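Local structure of conserved hypothetical protein NMB0706 (Neisseria meningitidis, 1RV9) at residues D21-A26 and E159-L164; V121-R126 and N148-M153; A172-Q177 and S199-A204. The protein is of unknown function but belongs to the DUF152 (YfiH) family of multi-copper polyphenol oxidoreductase (laccase)-like proteins. One frame throughout, in Å; residues are numbered along the deposited sequence.

Interaction 1: D21-A26 and E159-L164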
loop_
_atom_site.group_PDB
_atom_site.type_symbol
_atom_site.label_atom_id
_atom_site.label_comp_id
_atom_site.label_asym_id
_atom_site.label_seq_id
_atom_site.Cartn_x
_atom_site.Cartn_y
_atom_site.Cartn_z
ATOM N N ASP A 21 -1.099 -13.148 2.957
ATOM C CA ASP A 21 -0.575 -14.490 3.136
ATOM C C ASP A 21 0.860 -14.330 3.609
ATOM O O ASP A 21 1.780 -14.146 2.810
ATOM C CB ASP A 21 -0.615 -15.279 1.824
ATOM C CG ASP A 21 0.103 -16.616 1.928
ATOM O OD1 ASP A 21 0.177 -17.170 3.047
ATOM O OD2 ASP A 21 0.584 -17.116 0.888
ATOM N N TRP A 22 1.036 -14.365 4.923
ATOM C CA TRP A 22 2.348 -14.235 5.528
ATOM C C TRP A 22 2.320 -14.855 6.921
ATOM O O TRP A 22 1.251 -15.058 7.493
ATOM C CB TRP A 22 2.776 -12.760 5.574
ATOM C CG TRP A 22 1.894 -11.811 6.360
ATOM C CD1 TRP A 22 0.623 -12.032 6.824
ATOM C CD2 TRP A 22 2.224 -10.466 6.724
ATOM N NE1 TRP A 22 0.146 -10.904 7.457
ATOM C CE2 TRP A 22 1.110 -9.929 7.411
ATOM C CE3 TRP A 22 3.359 -9.663 6.541
ATOM C CZ2 TRP A 22 1.095 -8.621 7.906
ATOM C CZ3 TRP A 22 3.347 -8.364 7.034
ATOM C CH2 TRP A 22 2.220 -7.856 7.713
ATOM N N PRO A 23 3.496 -15.186 7.471
ATOM C CA PRO A 23 3.576 -15.794 8.803
ATOM C C PRO A 23 3.390 -14.833 9.973
ATOM O O PRO A 23 4.010 -15.002 11.024
ATOM C CB PRO A 23 4.958 -16.442 8.798
ATOM C CG PRO A 23 5.754 -15.508 7.946
ATOM C CD PRO A 23 4.809 -15.215 6.800
ATOM N N ALA A 24 2.530 -13.836 9.803
ATOM C CA ALA A 24 2.296 -12.873 10.872
ATOM C C ALA A 24 1.623 -13.549 12.063
ATOM O O ALA A 24 0.850 -14.496 11.897
ATOM C CB ALA A 24 1.433 -11.724 10.366
ATOM N N PRO A 25 1.918 -13.074 13.287
ATOM C CA PRO A 25 1.323 -13.651 14.498
ATOM C C PRO A 25 -0.199 -13.513 14.505
ATOM O O PRO A 25 -0.755 -12.681 13.792
ATOM C CB PRO A 25 2.010 -12.876 15.623
ATOM C CG PRO A 25 2.325 -11.556 14.987
ATOM C CD PRO A 25 2.819 -11.958 13.625
ATOM N N ALA A 26 -0.857 -14.331 15.318
ATOM C CA ALA A 26 -2.314 -14.363 15.392
ATOM C C ALA A 26 -3.026 -13.069 15.763
ATOM O O ALA A 26 -4.223 -12.923 15.493
ATOM C CB ALA A 26 -2.746 -15.471 16.338
ATOM N N GLU A 159 13.254 -8.585 13.023
ATOM C CA GLU A 159 12.027 -9.140 13.579
ATOM C C GLU A 159 10.816 -8.640 12.801
ATOM O O GLU A 159 9.680 -8.996 13.110
ATOM C CB GLU A 159 11.893 -8.764 15.055
ATOM C CG GLU A 159 13.090 -9.200 15.889
ATOM C CD GLU A 159 12.792 -9.260 17.371
ATOM O OE1 GLU A 159 12.003 -10.139 17.781
ATOM O OE2 GLU A 159 13.346 -8.434 18.128
ATOM N N MET A 160 11.066 -7.818 11.787
ATOM C CA MET A 160 9.989 -7.281 10.962
ATOM C C MET A 160 9.706 -8.130 9.739
ATOM O O MET A 160 10.580 -8.824 9.218
ATOM C CB MET A 160 10.327 -5.886 10.442
ATOM C CG MET A 160 10.355 -4.778 11.452
ATOM S SD MET A 160 10.641 -3.247 10.549
ATOM C CE MET A 160 10.730 -2.080 11.890
ATOM N N MET A 161 8.467 -8.064 9.276
ATOM C CA MET A 161 8.085 -8.753 8.064
ATOM C C MET A 161 7.244 -7.740 7.301
ATOM O O MET A 161 6.535 -6.932 7.903
ATOM C CB MET A 161 7.305 -10.042 8.356
ATOM C CG MET A 161 5.982 -9.884 9.057
ATOM S SD MET A 161 5.240 -11.510 9.374
ATOM C CE MET A 161 6.027 -11.932 10.853
ATOM N N ALA A 162 7.364 -7.759 5.981
ATOM C CA ALA A 162 6.628 -6.827 5.141
ATOM C C ALA A 162 5.788 -7.575 4.127
ATOM O O ALA A 162 6.186 -8.631 3.633
ATOM C CB ALA A 162 7.597 -5.895 4.424
ATOM N N TYR A 163 4.615 -7.032 3.826
ATOM C CA TYR A 163 3.734 -7.650 2.853
ATOM C C TYR A 163 3.537 -6.701 1.685
ATOM O O TYR A 163 3.167 -5.540 1.871
ATOM C CB TYR A 163 2.375 -7.971 3.478
ATOM C CG TYR A 163 1.446 -8.704 2.541
ATOM C CD1 TYR A 163 1.653 -10.047 2.232
ATOM C CD2 TYR A 163 0.366 -8.050 1.950
ATOM C CE1 TYR A 163 0.806 -10.723 1.354
ATOM C CE2 TYR A 163 -0.484 -8.712 1.074
ATOM C CZ TYR A 163 -0.260 -10.046 0.781
ATOM O OH TYR A 163 -1.110 -10.702 -0.083
ATOM N N LEU A 164 3.803 -7.194 0.482
ATOM C CA LEU A 164 3.634 -6.393 -0.719
ATOM C C LEU A 164 2.209 -6.627 -1.211
ATOM O O LEU A 164 1.867 -7.720 -1.670
ATOM C CB LEU A 164 4.643 -6.816 -1.787
ATOM C CG LEU A 164 6.106 -6.796 -1.337
ATOM C CD1 LEU A 164 6.996 -7.228 -2.500
ATOM C CD2 LEU A 164 6.493 -5.405 -0.850
#
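Trp22 drops its indole between Met161 and Tyr163 of strand 160-164, one residue on each face of the ring. The aromatic contacts come first. Tyr163 CB sits over one indole face, 3.9 Å from the centroid of the Trp22 six-membered ring, a CH-pi contact. Beyond it the phenol turns an edge toward the face of the five-membered ring of Trp22, with the two planes at 58° and the centroids 5.6 Å apart, an edge-to-face pair. With CG of Tyr163 opposite its backbone N (chi1 -176°), the phenol runs along the loop toward Asp21, whose N lies 3.5 Å from Tyr163 CE1.

The sulfur contacts occupy the opposite indole face. Met161 SD stands 4.4 Å from the centroid of the Trp22 six-membered ring in an oblique Met-aromatic approach, and Ala24 CB shares that face, while Ala24 CA rests 3.6 Å from the same Met161 SD. Met161 CG lies between its backbone N and carbonyl carbon; the chain then extends and bends at its last torsion (chi3 84°), carrying CE toward the loop, 3.7 Å from Pro23 O.

Plain apolar packing fills in the rest. Met161 CG comes within 3.6 Å of Trp22 CE3, and the rings of Pro23 and Pro25 brush the thioether more distantly. Tyr223 of strand 221-224 and Cys124 of strand 119-125, which border strand 160-164 in the sheet, also touch Trp22.

No backbone-to-backbone bonds join the segments, whose nearest CA atoms are over 7 Å apart; side chains meet each other and the facing backbone. The chemistry is that of an irregular loop laid across one face of a mixed sheet, held by dispersion, CH-pi and sulfur-aromatic contacts, with Trp22 as the wedge between two strand residues.

Interaction 2: V121-R126 and N148-M153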
loop_
_atom_site.group_PDB
_atom_site.type_symbol
_atom_site.label_atom_id
_atom_site.label_comp_id
_atom_site.label_asym_id
_atom_site.label_seq_id
_atom_site.Cartn_x
_atom_site.Cartn_y
_atom_site.Cartn_z
ATOM N N VAL A 121 2.331 -1.360 1.204
ATOM C CA VAL A 121 3.219 -2.235 1.968
ATOM C C VAL A 121 2.776 -2.264 3.425
ATOM O O VAL A 121 2.632 -1.219 4.060
ATOM C CB VAL A 121 4.691 -1.767 1.906
ATOM C CG1 VAL A 121 5.587 -2.766 2.655
ATOM C CG2 VAL A 121 5.135 -1.643 0.460
ATOM N N LEU A 122 2.539 -3.465 3.948
ATOM C CA LEU A 122 2.131 -3.618 5.340
ATOM C C LEU A 122 3.315 -4.168 6.120
ATOM O O LEU A 122 4.113 -4.925 5.572
ATOM C CB LEU A 122 0.956 -4.586 5.454
ATOM C CG LEU A 122 -0.289 -4.245 4.629
ATOM C CD1 LEU A 122 -1.360 -5.296 4.905
ATOM C CD2 LEU A 122 -0.796 -2.853 4.993
ATOM N N PHE A 123 3.420 -3.788 7.392
ATOM C CA PHE A 123 4.522 -4.233 8.250
ATOM C C PHE A 123 4.028 -4.706 9.611
ATOM O O PHE A 123 3.016 -4.229 10.116
ATOM C CB PHE A 123 5.487 -3.079 8.547
ATOM C CG PHE A 123 6.181 -2.507 7.348
ATOM C CD1 PHE A 123 7.468 -2.917 7.010
ATOM C CD2 PHE A 123 5.585 -1.493 6.602
ATOM C CE1 PHE A 123 8.155 -2.319 5.953
ATOM C CE2 PHE A 123 6.263 -0.891 5.545
ATOM C CZ PHE A 123 7.552 -1.303 5.221
ATOM N N CYS A 124 4.769 -5.631 10.211
ATOM C CA CYS A 124 4.464 -6.095 11.561
ATOM C C CYS A 124 5.715 -6.802 12.057
ATOM O O CYS A 124 6.617 -7.079 11.269
ATOM C CB CYS A 124 3.265 -7.053 11.584
ATOM S SG CYS A 124 3.597 -8.781 11.138
ATOM N N ASP A 125 5.788 -7.054 13.358
ATOM C CA ASP A 125 6.931 -7.778 13.905
ATOM C C ASP A 125 6.452 -9.181 14.274
ATOM O O ASP A 125 5.250 -9.413 14.430
ATOM C CB ASP A 125 7.535 -7.033 15.109
ATOM C CG ASP A 125 6.572 -6.874 16.264
ATOM O OD1 ASP A 125 5.354 -6.756 16.024
ATOM O OD2 ASP A 125 7.043 -6.846 17.424
ATOM N N ARG A 126 7.387 -10.117 14.385
ATOM C CA ARG A 126 7.057 -11.510 14.693
ATOM C C ARG A 126 6.254 -11.694 15.975
ATOM O O ARG A 126 5.394 -12.576 16.050
ATOM C CB ARG A 126 8.343 -12.341 14.776
ATOM C CG ARG A 126 9.193 -12.314 13.512
ATOM C CD ARG A 126 8.690 -13.274 12.434
ATOM N NE ARG A 126 9.440 -13.103 11.189
ATOM C CZ ARG A 126 9.359 -13.913 10.135
ATOM N NH1 ARG A 126 8.559 -14.972 10.161
ATOM N NH2 ARG A 126 10.076 -13.658 9.049
ATOM N N ASN A 148 11.495 5.238 6.330
ATOM C CA ASN A 148 10.942 6.067 7.399
ATOM C C ASN A 148 9.902 5.302 8.215
ATOM O O ASN A 148 9.783 5.497 9.426
ATOM C CB ASN A 148 10.311 7.343 6.833
ATOM C CG ASN A 148 11.334 8.273 6.217
ATOM O OD1 ASN A 148 12.532 8.151 6.477
ATOM N ND2 ASN A 148 10.867 9.215 5.408
ATOM N N THR A 149 9.143 4.436 7.552
ATOM C CA THR A 149 8.130 3.651 8.250
ATOM C C THR A 149 8.812 2.664 9.192
ATOM O O THR A 149 8.434 2.529 10.355
ATOM C CB THR A 149 7.245 2.889 7.251
ATOM O OG1 THR A 149 6.569 3.834 6.411
ATOM C CG2 THR A 149 6.209 2.034 7.991
ATOM N N ILE A 150 9.830 1.984 8.681
ATOM C CA ILE A 150 10.583 1.020 9.471
ATOM C C ILE A 150 11.143 1.691 10.725
ATOM O O ILE A 150 11.062 1.143 11.828
ATOM C CB ILE A 150 11.736 0.431 8.623
ATOM C CG1 ILE A 150 11.157 -0.503 7.556
ATOM C CG2 ILE A 150 12.741 -0.295 9.510
ATOM C CD1 ILE A 150 12.133 -0.869 6.458
ATOM N N ALA A 151 11.699 2.886 10.557
ATOM C CA ALA A 151 12.270 3.620 11.679
ATOM C C ALA A 151 11.213 3.982 12.714
ATOM O O ALA A 151 11.446 3.868 13.920
ATOM C CB ALA A 151 12.956 4.886 11.181
ATOM N N ALA A 152 10.047 4.412 12.241
ATOM C CA ALA A 152 8.968 4.815 13.133
ATOM C C ALA A 152 8.389 3.680 13.972
ATOM O O ALA A 152 7.820 3.917 15.035
ATOM C CB ALA A 152 7.862 5.483 12.330
ATOM N N MET A 153 8.536 2.449 13.498
ATOM C CA MET A 153 8.010 1.292 14.217
ATOM C C MET A 153 8.800 0.960 15.476
ATOM O O MET A 153 8.270 0.361 16.413
ATOM C CB MET A 153 7.977 0.075 13.296
ATOM C CG MET A 153 6.957 0.199 12.182
ATOM S SD MET A 153 6.887 -1.275 11.165
ATOM C CE MET A 153 5.978 -2.376 12.250
#
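Phe123 reaches from strand 119-125 to helix 145-153 and meets three helix side chains, Thr149, Ile150 and Met153. The tight part lies at the root of the phenylalanine. Met153 SD is 3.5 Å from Phe123 CB, and its terminal CE follows at 3.8 Å from the same Phe123 CB. Measured to the Phe123 ring centroid the sulfur is 4.9 Å away and 45° off the normal, an oblique Met-aromatic contact in which the two side chains run roughly at right angles. A bend at the end of the methionine (chi3 76°) turns the methyl toward the backbone N of Cys124.

Farther out, the ring is met more lightly by a methyl and a methylene that both approach it obliquely. Thr149 CG2 lies 3.8 Å from Phe123 CE2, while Ile150 CG1 lies 3.9 Å from CE1 of Phe123. The threonine methyl points opposite its backbone N, and its hydroxyl is occupied by the carbonyl of Val145 one helical turn back, so the methyl is what it offers to the ring.

The contrast is with the outer side of the helix, where Ala151 is exposed and Asn148 and Ala152 are partly so; none of the three reaches the strand.

Ala132 and Ala134 of strand 131-136, with Met160 of strand 160-164, extend the floor beneath the helix. The axes of the two short segments run 10.1 Å apart at -26°, a near-parallel course: this is a helix packed on a beta-sheet face, the layering expected of an alpha-beta-beta-alpha fold.

Interaction 3: A172-Q177 and S199-A204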
loop_
_atom_site.group_PDB
_atom_site.type_symbol
_atom_site.label_atom_id
_atom_site.label_comp_id
_atom_site.label_asym_id
_atom_site.label_seq_id
_atom_site.Cartn_x
_atom_site.Cartn_y
_atom_site.Cartn_z
ATOM N N ALA A 172 3.082 -4.254 -16.893
ATOM C CA ALA A 172 2.203 -3.142 -17.221
ATOM C C ALA A 172 2.684 -1.759 -16.800
ATOM O O ALA A 172 2.100 -0.755 -17.209
ATOM C CB ALA A 172 0.818 -3.401 -16.627
ATOM N N PHE A 173 3.741 -1.697 -15.996
ATOM C CA PHE A 173 4.243 -0.415 -15.511
ATOM C C PHE A 173 5.404 0.122 -16.342
ATOM O O PHE A 173 6.568 -0.161 -16.070
ATOM C CB PHE A 173 4.647 -0.552 -14.038
ATOM C CG PHE A 173 4.927 0.759 -13.346
ATOM C CD1 PHE A 173 4.260 1.921 -13.719
ATOM C CD2 PHE A 173 5.837 0.820 -12.295
ATOM C CE1 PHE A 173 4.497 3.127 -13.051
ATOM C CE2 PHE A 173 6.079 2.018 -11.620
ATOM C CZ PHE A 173 5.408 3.172 -12.000
ATOM N N GLU A 174 5.070 0.905 -17.360
ATOM C CA GLU A 174 6.067 1.486 -18.247
ATOM C C GLU A 174 6.441 2.890 -17.782
ATOM O O GLU A 174 5.569 3.740 -17.594
ATOM C CB GLU A 174 5.512 1.529 -19.670
ATOM C CG GLU A 174 6.482 2.021 -20.715
ATOM C CD GLU A 174 5.857 2.040 -22.094
ATOM O OE1 GLU A 174 5.479 0.957 -22.590
ATOM O OE2 GLU A 174 5.737 3.138 -22.675
ATOM N N VAL A 175 7.737 3.132 -17.603
ATOM C CA VAL A 175 8.218 4.431 -17.143
ATOM C C VAL A 175 9.378 4.975 -17.972
ATOM O O VAL A 175 9.911 4.288 -18.847
ATOM C CB VAL A 175 8.678 4.370 -15.674
ATOM C CG1 VAL A 175 7.531 3.906 -14.786
ATOM C CG2 VAL A 175 9.863 3.432 -15.544
ATOM N N GLY A 176 9.766 6.210 -17.667
ATOM C CA GLY A 176 10.857 6.857 -18.374
ATOM C C GLY A 176 12.161 6.918 -17.598
ATOM O O GLY A 176 12.291 6.337 -16.522
ATOM N N GLN A 177 13.125 7.645 -18.152
ATOM C CA GLN A 177 14.447 7.795 -17.558
ATOM C C GLN A 177 14.435 8.506 -16.204
ATOM O O GLN A 177 15.306 8.272 -15.364
ATOM C CB GLN A 177 15.354 8.559 -18.525
ATOM C CG GLN A 177 16.833 8.485 -18.197
ATOM C CD GLN A 177 17.385 7.080 -18.344
ATOM O OE1 GLN A 177 17.240 6.449 -19.393
ATOM N NE2 GLN A 177 18.023 6.583 -17.292
ATOM N N SER A 199 13.584 2.938 -26.829
ATOM C CA SER A 199 13.136 4.322 -26.893
ATOM C C SER A 199 13.188 5.059 -25.556
ATOM O O SER A 199 12.428 5.999 -25.335
ATOM C CB SER A 199 11.712 4.374 -27.450
ATOM O OG SER A 199 11.388 5.676 -27.905
ATOM N N GLY A 200 14.089 4.635 -24.674
ATOM C CA GLY A 200 14.216 5.281 -23.379
ATOM C C GLY A 200 13.111 4.913 -22.406
ATOM O O GLY A 200 12.903 5.601 -21.406
ATOM N N LYS A 201 12.396 3.834 -22.704
ATOM C CA LYS A 201 11.313 3.373 -21.842
ATOM C C LYS A 201 11.737 2.106 -21.111
ATOM O O LYS A 201 12.582 1.349 -21.595
ATOM C CB LYS A 201 10.048 3.104 -22.663
ATOM C CG LYS A 201 9.506 4.334 -23.385
ATOM C CD LYS A 201 9.389 5.538 -22.446
ATOM C CE LYS A 201 8.315 5.351 -21.381
ATOM N NZ LYS A 201 6.936 5.440 -21.938
ATOM N N PHE A 202 11.147 1.886 -19.940
ATOM C CA PHE A 202 11.466 0.723 -19.120
ATOM C C PHE A 202 10.217 0.139 -18.494
ATOM O O PHE A 202 9.212 0.824 -18.330
ATOM C CB PHE A 202 12.378 1.108 -17.948
ATOM C CG PHE A 202 13.617 1.840 -18.345
ATOM C CD1 PHE A 202 14.816 1.160 -18.514
ATOM C CD2 PHE A 202 13.590 3.218 -18.533
ATOM C CE1 PHE A 202 15.976 1.846 -18.864
ATOM C CE2 PHE A 202 14.741 3.910 -18.884
ATOM C CZ PHE A 202 15.935 3.223 -19.049
ATOM N N LEU A 203 10.301 -1.136 -18.140
ATOM C CA LEU A 203 9.225 -1.805 -17.428
ATOM C C LEU A 203 9.780 -1.802 -16.011
ATOM O O LEU A 203 10.850 -2.359 -15.758
ATOM C CB LEU A 203 9.039 -3.241 -17.913
ATOM C CG LEU A 203 8.422 -3.387 -19.301
ATOM C CD1 LEU A 203 8.273 -4.861 -19.637
ATOM C CD2 LEU A 203 7.067 -2.688 -19.330
ATOM N N ALA A 204 9.072 -1.152 -15.095
ATOM C CA ALA A 204 9.522 -1.066 -13.713
ATOM C C ALA A 204 8.814 -2.087 -12.837
ATOM O O ALA A 204 7.593 -2.218 -12.884
ATOM C CB ALA A 204 9.286 0.340 -13.179
HETATM O O HOH W 1 5.934 6.183 -19.483
HETATM O O HOH W 2 12.938 8.333 -21.077
#
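Val175 and Phe202 form the central pair of a short antiparallel ladder, bonded to each other in both directions. Val175 N donates to Phe202 O at 2.8 Å, and Phe202 N returns a bond to Val175 O at 2.9 Å. A third rung follows where Ala204 N meets Phe173 O at 2.9 Å, nearly straight at 169°. Between these rungs Glu174 and Leu203 form a non-hydrogen-bonded pair, and Glu174 CA makes a CA-H...O contact with Phe202 O.

Around this backbone core the side chains divide by face. On the side of Val175 and Phe202, Val175 CG2 packs 3.9 Å from Ala204 CB. Phe173 also packs here, its CD2 touching Ala204 CB at 3.6 Å. The ring of Phe202 receives Gln177 OE1 at its edge, in plane, 3.5 Å from Phe202 CZ; the amide plane stands almost perpendicular to the ring.

Near the Glu174 side runs a salt bridge, Lys201 NZ to Glu174 OE2 at 2.7 Å, using the oxygen's anti lone pair. The glutamate is extended, whereas the lysine is folded at three successive torsions, bringing its CE to 3.2 Å from Val175 O and the ammonium back to the carboxylate. A water bridges Lys201 NZ and Glu174 O, which ties the ammonium to the backbone as well.

Farther out, a second water links Gln177 N at the start of helix 177-184 to Gly200 O. Gly176 occupies the N-cap position of that helix, Gln177 NE2 is held by Asp181 OD1, and Phe202 stacks with Phe180. Glu195 of strand 194-198 pairs with Leu203 on the other edge of strand 201-204. Strands 174-175, 201-204 and 194-198 thus form a small three-stranded antiparallel sheet, with strand 174-175 at one margin leading directly into a helix.

Overall arrangement
Interactions 1 and 2 belong to one six-stranded mixed sheet: 159-164 and 121-126 are neighbouring strands in it, joined by backbone bonds such as Tyr163 N to Leu122 O, and their centres lie about 10 Å apart. Interaction 2 is fully buried and interaction 1 partly so; both depend on an aromatic ring and a methionine, the one placing a helix on the sheet, the other a loop. Interaction 3 is a surface contact about 31 Å and 29 Å from interactions 1 and 2, between centres, in a separate small sheet. There backbone pairing dominates, and its exposed margin adds a salt bridge and bridging waters absent from the apolar contacts.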